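Local coordinates for putative oxidoreductase FAD-binding subunit (Sulfolobus tokodaii, PDB 4ZOH), which binds flavin-adenine dinucleotide and probably passes electrons as the flavoprotein subunit of a molybdenum-containing oxidoreductase related to carbon monoxide dehydrogenase, at residues Glu90-Gly96 against Phe174-Lys178; Ile188-Leu194 against Arg206-Val212. One frame throughout, in Å; residues are numbered along the deposited sequence.

Contact 1. Residues Glu90-Gly96 against Phe174-Lys178; sequences ETASNIG and FSYQK. With FAD (flavin-adenine dinucleotide), chain H.
The methyl CG2 of Thr91 sits squarely over the ring of Tyr176, 4.0 Å from its centroid and nearly along the ring normal, a CH-pi contact that makes the tight part of this interface. With CG anti to the backbone N (chi1 -177°), the Tyr176 ring is carried toward Thr91 and Asn94. Asn94 approaches the same ring at its edge, with the amide and ring planes 78° apart and ND2 3.5 Å from Tyr176 CD2. The amide is held within the same segment, where Asn94 ND2 donates to Glu90 O at 2.8 Å, and ND2 also donates to a water. The hydroxyl of Tyr176 bonds to Asp118.

The side around Glu90 is looser and wetter. Its extended chain reaches the strand, where Tyr176 N donates to Glu90 OE2 at 2.9 Å in a nearly straight bond (174°), although the donor stands above the carboxylate plane. Two waters also donate to OE2, linking it to Ser175 OG and to Tyr176 O, while a third joins OE1 to Phe174 O. OE1 itself lies beside the edge of the Phe174 ring.

At the other end the extended Lys178 runs past Asn94 in the opposite direction and donates from NZ to Asn94 O (3.1 Å). Lys178 NZ also donates to FAD O4 at 2.8 Å and forms a salt bridge with Asp118; Gly96 N gives O4 a second bond. Two donors converging on the flavin C4 carbonyl could polarise the isoalloxazine, and they mark this seam as part of the FAD site of flavoprotein subunits in the molybdopterin dehydrogenase family.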
loop_
_atom_site.group_PDB
_atom_site.type_symbol
_atom_site.label_atom_id
_atom_site.label_comp_id
_atom_site.label_asym_id
_atom_site.label_seq_id
_atom_site.Cartn_x
_atom_site.Cartn_y
_atom_site.Cartn_z
ATOM N N GLU B 90 -1.322 46.910 17.409
ATOM C CA GLU B 90 -1.950 46.911 16.103
ATOM C C GLU B 90 -0.939 46.504 14.994
ATOM O O GLU B 90 -1.297 45.765 14.085
ATOM C CB GLU B 90 -2.574 48.250 15.829
ATOM C CG GLU B 90 -3.150 48.419 14.428
ATOM C CD GLU B 90 -3.711 49.809 14.231
ATOM O OE1 GLU B 90 -4.380 50.278 15.172
ATOM O OE2 GLU B 90 -3.468 50.423 13.177
ATOM N N THR B 91 0.307 46.953 15.100
ATOM C CA THR B 91 1.343 46.602 14.155
ATOM C C THR B 91 1.570 45.072 14.151
ATOM O O THR B 91 1.629 44.491 13.080
ATOM C CB THR B 91 2.680 47.298 14.494
ATOM O OG1 THR B 91 2.446 48.699 14.471
ATOM C CG2 THR B 91 3.766 46.980 13.462
ATOM N N ALA B 92 1.706 44.460 15.334
ATOM C CA ALA B 92 1.886 42.978 15.460
ATOM C C ALA B 92 0.767 42.220 14.757
ATOM O O ALA B 92 1.054 41.224 14.090
ATOM C CB ALA B 92 1.942 42.569 16.915
ATOM N N SER B 93 -0.483 42.726 14.896
ATOM C CA SER B 93 -1.700 42.227 14.223
ATOM C C SER B 93 -1.600 42.061 12.723
ATOM O O SER B 93 -2.372 41.297 12.106
ATOM C CB SER B 93 -2.852 43.218 14.469
ATOM O OG SER B 93 -3.330 43.045 15.801
ATOM N N ASN B 94 -0.827 42.938 12.116
ATOM C CA ASN B 94 -0.651 42.927 10.676
ATOM C C ASN B 94 0.361 41.904 10.180
ATOM O O ASN B 94 0.452 41.690 8.997
ATOM C CB ASN B 94 -0.136 44.311 10.219
ATOM C CG ASN B 94 -1.243 45.321 10.139
ATOM O OD1 ASN B 94 -1.867 45.466 9.084
ATOM N ND2 ASN B 94 -1.528 45.989 11.262
ATOM N N ILE B 95 1.172 41.345 11.063
ATOM C CA ILE B 95 2.275 40.481 10.615
ATOM C C ILE B 95 1.732 39.203 9.966
ATOM O O ILE B 95 0.756 38.609 10.454
ATOM C CB ILE B 95 3.234 40.128 11.762
ATOM C CG1 ILE B 95 3.989 41.369 12.192
ATOM C CG2 ILE B 95 4.236 39.043 11.321
ATOM C CD1 ILE B 95 4.762 41.190 13.521
ATOM N N GLY B 96 2.298 38.830 8.829
ATOM C CA GLY B 96 1.895 37.544 8.199
ATOM C C GLY B 96 0.452 37.066 8.291
ATOM O O GLY B 96 -0.476 37.776 7.878
ATOM N N PHE B 174 -2.933 56.616 17.162
ATOM C CA PHE B 174 -1.957 55.771 16.407
ATOM C C PHE B 174 -2.651 55.104 15.237
ATOM O O PHE B 174 -3.903 55.007 15.190
ATOM C CB PHE B 174 -1.215 54.727 17.297
ATOM C CG PHE B 174 -2.144 53.834 18.088
ATOM C CD1 PHE B 174 -2.655 52.640 17.532
ATOM C CD2 PHE B 174 -2.522 54.185 19.380
ATOM C CE1 PHE B 174 -3.550 51.848 18.255
ATOM C CE2 PHE B 174 -3.425 53.392 20.108
ATOM C CZ PHE B 174 -3.947 52.229 19.542
ATOM N N SER B 175 -1.840 54.690 14.281
ATOM C CA SER B 175 -2.297 53.924 13.115
ATOM C C SER B 175 -1.092 53.204 12.499
ATOM O O SER B 175 -0.010 53.782 12.413
ATOM C CB SER B 175 -2.935 54.836 12.064
ATOM O OG SER B 175 -3.522 54.051 11.034
ATOM N N TYR B 176 -1.255 51.918 12.127
ATOM C CA TYR B 176 -0.250 51.256 11.270
ATOM C C TYR B 176 -0.934 51.055 9.959
ATOM O O TYR B 176 -2.037 50.510 9.933
ATOM C CB TYR B 176 0.250 49.926 11.863
ATOM C CG TYR B 176 1.332 49.315 10.997
ATOM C CD1 TYR B 176 2.494 50.023 10.723
ATOM C CD2 TYR B 176 1.189 48.021 10.443
ATOM C CE1 TYR B 176 3.464 49.512 9.897
ATOM C CE2 TYR B 176 2.195 47.482 9.629
ATOM C CZ TYR B 176 3.329 48.245 9.374
ATOM O OH TYR B 176 4.338 47.783 8.557
ATOM N N GLN B 177 -0.339 51.576 8.889
ATOM C CA GLN B 177 -0.863 51.389 7.503
ATOM C C GLN B 177 0.085 50.425 6.781
ATOM O O GLN B 177 1.286 50.645 6.745
ATOM C CB GLN B 177 -0.908 52.732 6.739
ATOM C CG GLN B 177 -1.867 53.772 7.362
ATOM C CD GLN B 177 -3.329 53.377 7.220
ATOM O OE1 GLN B 177 -3.737 52.803 6.211
ATOM N NE2 GLN B 177 -4.132 53.686 8.229
ATOM N N LYS B 178 -0.465 49.351 6.244
ATOM C CA LYS B 178 0.342 48.366 5.596
ATOM C C LYS B 178 -0.187 48.201 4.204
ATOM O O LYS B 178 -1.310 47.786 4.020
ATOM C CB LYS B 178 0.269 47.041 6.355
ATOM C CG LYS B 178 1.284 46.023 5.863
ATOM C CD LYS B 178 1.223 44.712 6.620
ATOM C CE LYS B 178 2.209 43.729 5.986
ATOM N NZ LYS B 178 2.530 42.579 6.852
HETATM P PA FAD H . 13.381 32.754 14.212
HETATM O O1A FAD H . 13.036 32.364 12.814
HETATM O O2A FAD H . 13.422 31.768 15.299
HETATM O O5B FAD H . 14.779 33.452 14.228
HETATM C C5B FAD H . 15.097 34.468 13.227
HETATM C C4B FAD H . 16.618 34.992 13.473
HETATM O O4B FAD H . 16.827 35.529 14.840
HETATM C C3B FAD H . 17.550 33.788 13.403
HETATM O O3B FAD H . 18.744 34.172 12.766
HETATM C C2B FAD H . 17.769 33.356 14.872
HETATM O O2B FAD H . 19.002 32.665 15.107
HETATM C C1B FAD H . 17.819 34.670 15.574
HETATM N N9A FAD H . 17.151 34.863 16.855
HETATM C C8A FAD H . 15.923 34.506 17.222
HETATM N N7A FAD H . 15.679 34.971 18.470
HETATM C C5A FAD H . 16.785 35.639 18.876
HETATM C C6A FAD H . 17.130 36.349 20.046
HETATM N N6A FAD H . 16.219 36.438 21.012
HETATM N N1A FAD H . 18.350 36.906 20.154
HETATM C C2A FAD H . 19.247 36.871 19.135
HETATM N N3A FAD H . 18.949 36.200 18.018
HETATM C C4A FAD H . 17.726 35.578 17.855
HETATM N N1 FAD H . 7.252 39.275 9.269
HETATM C C2 FAD H . 6.784 40.580 9.150
HETATM O O2 FAD H . 7.345 41.468 9.758
HETATM N N3 FAD H . 5.707 40.871 8.368
HETATM C C4 FAD H . 5.078 39.898 7.665
HETATM O O4 FAD H . 4.078 40.210 7.010
HETATM C C4X FAD H . 5.559 38.574 7.748
HETATM N N5 FAD H . 4.918 37.581 7.041
HETATM C C5X FAD H . 5.432 36.252 7.117
HETATM C C6 FAD H . 4.814 35.271 6.348
HETATM C C7 FAD H . 5.267 33.945 6.419
HETATM C C7M FAD H . 4.526 32.911 5.542
HETATM C C8 FAD H . 6.367 33.619 7.239
HETATM C C8M FAD H . 6.947 32.182 7.343
HETATM C C9 FAD H . 7.025 34.620 7.978
HETATM C C9A FAD H . 6.541 35.930 7.931
HETATM N N10 FAD H . 7.164 36.969 8.657
HETATM C C10 FAD H . 6.644 38.273 8.550
HETATM C "C1'" FAD H . 8.324 36.735 9.511
HETATM C "C2'" FAD H . 7.896 36.342 10.937
HETATM O "O2'" FAD H . 7.396 37.526 11.592
HETATM C "C3'" FAD H . 9.045 35.677 11.746
HETATM O "O3'" FAD H . 8.409 35.078 12.878
HETATM C "C4'" FAD H . 10.096 36.660 12.233
HETATM O "O4'" FAD H . 10.574 37.398 11.109
HETATM C "C5'" FAD H . 11.280 35.953 12.927
HETATM O "O5'" FAD H . 10.843 35.703 14.289
HETATM P P FAD H . 10.930 34.247 14.887
HETATM O O1P FAD H . 10.675 34.340 16.355
HETATM O O2P FAD H . 10.078 33.316 14.112
HETATM O O3P FAD H . 12.473 34.007 14.650
HETATM O O HOH W 1 -5.112 52.052 11.630
HETATM O O HOH W 2 -3.456 48.373 10.985
HETATM O O HOH W 3 -5.639 52.683 15.053
#

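Contact 2. Residues Ile188-Leu194 against Arg206-Val212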
loop_
_atom_site.group_PDB
_atom_site.type_symbol
_atom_site.label_atom_id
_atom_site.label_comp_id
_atom_site.label_asym_id
_atom_site.label_seq_id
_atom_site.Cartn_x
_atom_site.Cartn_y
_atom_site.Cartn_z
ATOM N N ILE B 188 4.583 45.987 1.216
ATOM C CA ILE B 188 5.101 46.713 0.055
ATOM C C ILE B 188 5.565 48.102 0.565
ATOM O O ILE B 188 6.655 48.572 0.237
ATOM C CB ILE B 188 4.037 46.930 -1.053
ATOM C CG1 ILE B 188 3.677 45.606 -1.778
ATOM C CG2 ILE B 188 4.554 47.971 -2.063
ATOM C CD1 ILE B 188 2.323 45.612 -2.429
ATOM N N VAL B 189 4.709 48.755 1.349
ATOM C CA VAL B 189 5.060 49.961 2.108
ATOM C C VAL B 189 4.394 49.849 3.503
ATOM O O VAL B 189 3.243 49.449 3.600
ATOM C CB VAL B 189 4.572 51.242 1.385
ATOM C CG1 VAL B 189 4.905 52.439 2.266
ATOM C CG2 VAL B 189 5.220 51.398 -0.017
ATOM N N GLY B 190 5.110 50.174 4.558
ATOM C CA GLY B 190 4.466 50.285 5.866
ATOM C C GLY B 190 4.707 51.630 6.537
ATOM O O GLY B 190 5.843 52.092 6.600
ATOM N N VAL B 191 3.628 52.240 7.055
ATOM C CA VAL B 191 3.737 53.524 7.787
ATOM C C VAL B 191 3.075 53.408 9.173
ATOM O O VAL B 191 1.863 53.081 9.280
ATOM C CB VAL B 191 3.160 54.747 7.020
ATOM C CG1 VAL B 191 3.469 56.063 7.789
ATOM C CG2 VAL B 191 3.689 54.838 5.593
ATOM N N ALA B 192 3.909 53.596 10.199
ATOM C CA ALA B 192 3.476 53.580 11.588
ATOM C C ALA B 192 3.443 54.975 12.203
ATOM O O ALA B 192 4.479 55.655 12.247
ATOM C CB ALA B 192 4.366 52.686 12.451
ATOM N N LEU B 193 2.280 55.357 12.715
ATOM C CA LEU B 193 2.132 56.702 13.253
ATOM C C LEU B 193 1.744 56.670 14.740
ATOM O O LEU B 193 0.865 55.890 15.148
ATOM C CB LEU B 193 1.059 57.476 12.464
ATOM C CG LEU B 193 1.011 59.015 12.737
ATOM C CD1 LEU B 193 0.754 59.784 11.451
ATOM C CD2 LEU B 193 -0.109 59.304 13.729
ATOM N N LEU B 194 2.404 57.539 15.503
ATOM C CA LEU B 194 1.953 57.935 16.847
ATOM C C LEU B 194 1.890 59.465 16.972
ATOM O O LEU B 194 2.815 60.186 16.567
ATOM C CB LEU B 194 2.909 57.440 17.893
ATOM C CG LEU B 194 2.657 56.058 18.481
ATOM C CD1 LEU B 194 3.970 55.595 19.046
ATOM C CD2 LEU B 194 1.586 56.136 19.563
ATOM N N ARG B 206 5.153 60.976 15.759
ATOM C CA ARG B 206 6.237 60.069 15.337
ATOM C C ARG B 206 5.784 59.238 14.164
ATOM O O ARG B 206 4.687 58.668 14.174
ATOM C CB ARG B 206 6.675 59.184 16.500
ATOM C CG ARG B 206 7.195 59.939 17.708
ATOM C CD ARG B 206 6.430 59.463 18.924
ATOM N NE ARG B 206 7.020 59.874 20.182
ATOM C CZ ARG B 206 8.072 59.327 20.785
ATOM N NH1 ARG B 206 8.727 58.285 20.273
ATOM N NH2 ARG B 206 8.486 59.833 21.941
ATOM N N ILE B 207 6.609 59.224 13.129
ATOM C CA ILE B 207 6.274 58.523 11.893
ATOM C C ILE B 207 7.383 57.555 11.464
ATOM O O ILE B 207 8.551 57.977 11.247
ATOM C CB ILE B 207 5.917 59.498 10.785
ATOM C CG1 ILE B 207 4.789 60.415 11.268
ATOM C CG2 ILE B 207 5.484 58.707 9.567
ATOM C CD1 ILE B 207 4.310 61.453 10.279
ATOM N N GLY B 208 7.063 56.247 11.426
ATOM C CA GLY B 208 8.093 55.261 11.011
ATOM C C GLY B 208 7.792 54.648 9.649
ATOM O O GLY B 208 6.640 54.351 9.329
ATOM N N LEU B 209 8.838 54.475 8.847
ATOM C CA LEU B 209 8.687 53.906 7.544
ATOM C C LEU B 209 9.474 52.606 7.453
ATOM O O LEU B 209 10.676 52.533 7.743
ATOM C CB LEU B 209 9.157 54.874 6.443
ATOM C CG LEU B 209 8.607 56.301 6.263
ATOM C CD1 LEU B 209 9.263 56.901 5.015
ATOM C CD2 LEU B 209 7.079 56.389 6.232
ATOM N N THR B 210 8.766 51.589 7.001
ATOM C CA THR B 210 9.376 50.327 6.680
ATOM C C THR B 210 9.131 49.958 5.213
ATOM O O THR B 210 8.216 50.492 4.535
ATOM C CB THR B 210 8.934 49.222 7.677
ATOM O OG1 THR B 210 9.778 48.067 7.495
ATOM C CG2 THR B 210 7.451 48.876 7.485
ATOM N N ALA B 211 9.980 49.048 4.752
ATOM C CA ALA B 211 10.003 48.457 3.395
ATOM C C ALA B 211 10.432 49.400 2.309
ATOM O O ALA B 211 10.313 49.055 1.107
ATOM C CB ALA B 211 8.677 47.779 3.030
ATOM N N VAL B 212 10.899 50.587 2.707
ATOM C CA VAL B 212 11.289 51.624 1.737
ATOM C C VAL B 212 12.743 52.104 1.880
ATOM O O VAL B 212 13.136 53.097 1.259
ATOM C CB VAL B 212 10.278 52.820 1.660
ATOM C CG1 VAL B 212 8.920 52.355 1.135
ATOM C CG2 VAL B 212 10.091 53.570 2.991
HETATM O O HOH W 4 8.804 47.505 -0.658
#
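Leu194 and Arg206 pair within an antiparallel beta hairpin, on the side toward its turn; its strands 189-198 and 201-210 form the middle of a four-stranded sheet. Arg206 O accepts from Leu194 N and Arg206 N donates to Leu194 O, so the two residues form a hydrogen-bonded pair. The arginine chain bends at chi2 (127°), passing its CD alongside Leu194 CB at 4.2 Å; the guanidinium then finds salt bridges with Asp127 and Asp204 and a bond to Ala125 O.

Ile207 points to the face it shares with Val191, Leu193 and Leu209. Its CG2 branch meets Val191 CG1 at 3.8 Å, while CG1 and CD1 lie beside Leu193 CD1, the two side chains pointing the same way. Helix 257-276 covers this face, touching Val191 and Leu193.

Gly208 forms the next hydrogen-bonded pair, with Ala192: both bonds lie in the carbonyl planes, the one from Gly208 N to Ala192 O measuring 2.8 Å. Leu209 returns to the apolar face and lays CD2 against Val191 CG2 (3.8 Å), the two chains side by side.

Thr210 faces the other way and forms a hydrogen-bonded pair with Gly190, N to O in both directions. Its CG2 packs 3.7 Å from Gly190 CA, directly against the glycine backbone. The hydroxyl bonds to Ala117 O, OG1 standing opposite the backbone N about the CA-CB bond (chi1 -168°).

Past the strand, Ala211 takes a positive phi (70°) and sets CB 3.5 Å from Ile188 O. Val212 follows, its CG1 crossing against Val189 CG2. One water closes this end, donating to Ile188 O at 2.6 Å and to Ala211 O at 2.8 Å.

From the N terminus, helix 88-93 comes first, and contact 1 closes a long loop of 77 intervening residues when strand 173-179 returns to it, joining the FAD-binding family region to the C-terminal one. Contact 2 opens only afterwards and closes a short hairpin, so the two lie in series, neither nested nor crossed. They meet nonetheless: strand 173-179 is the neighbour of strand 189-198 in the same sheet, with Gln177 N 2.7 Å from Val191 O and Ser175 O 2.8 Å from Leu193 N, both probable hydrogen bonds. Contact 1 thus fastens the edge of the sheet to the flavin-binding part, and contact 2 builds its interior.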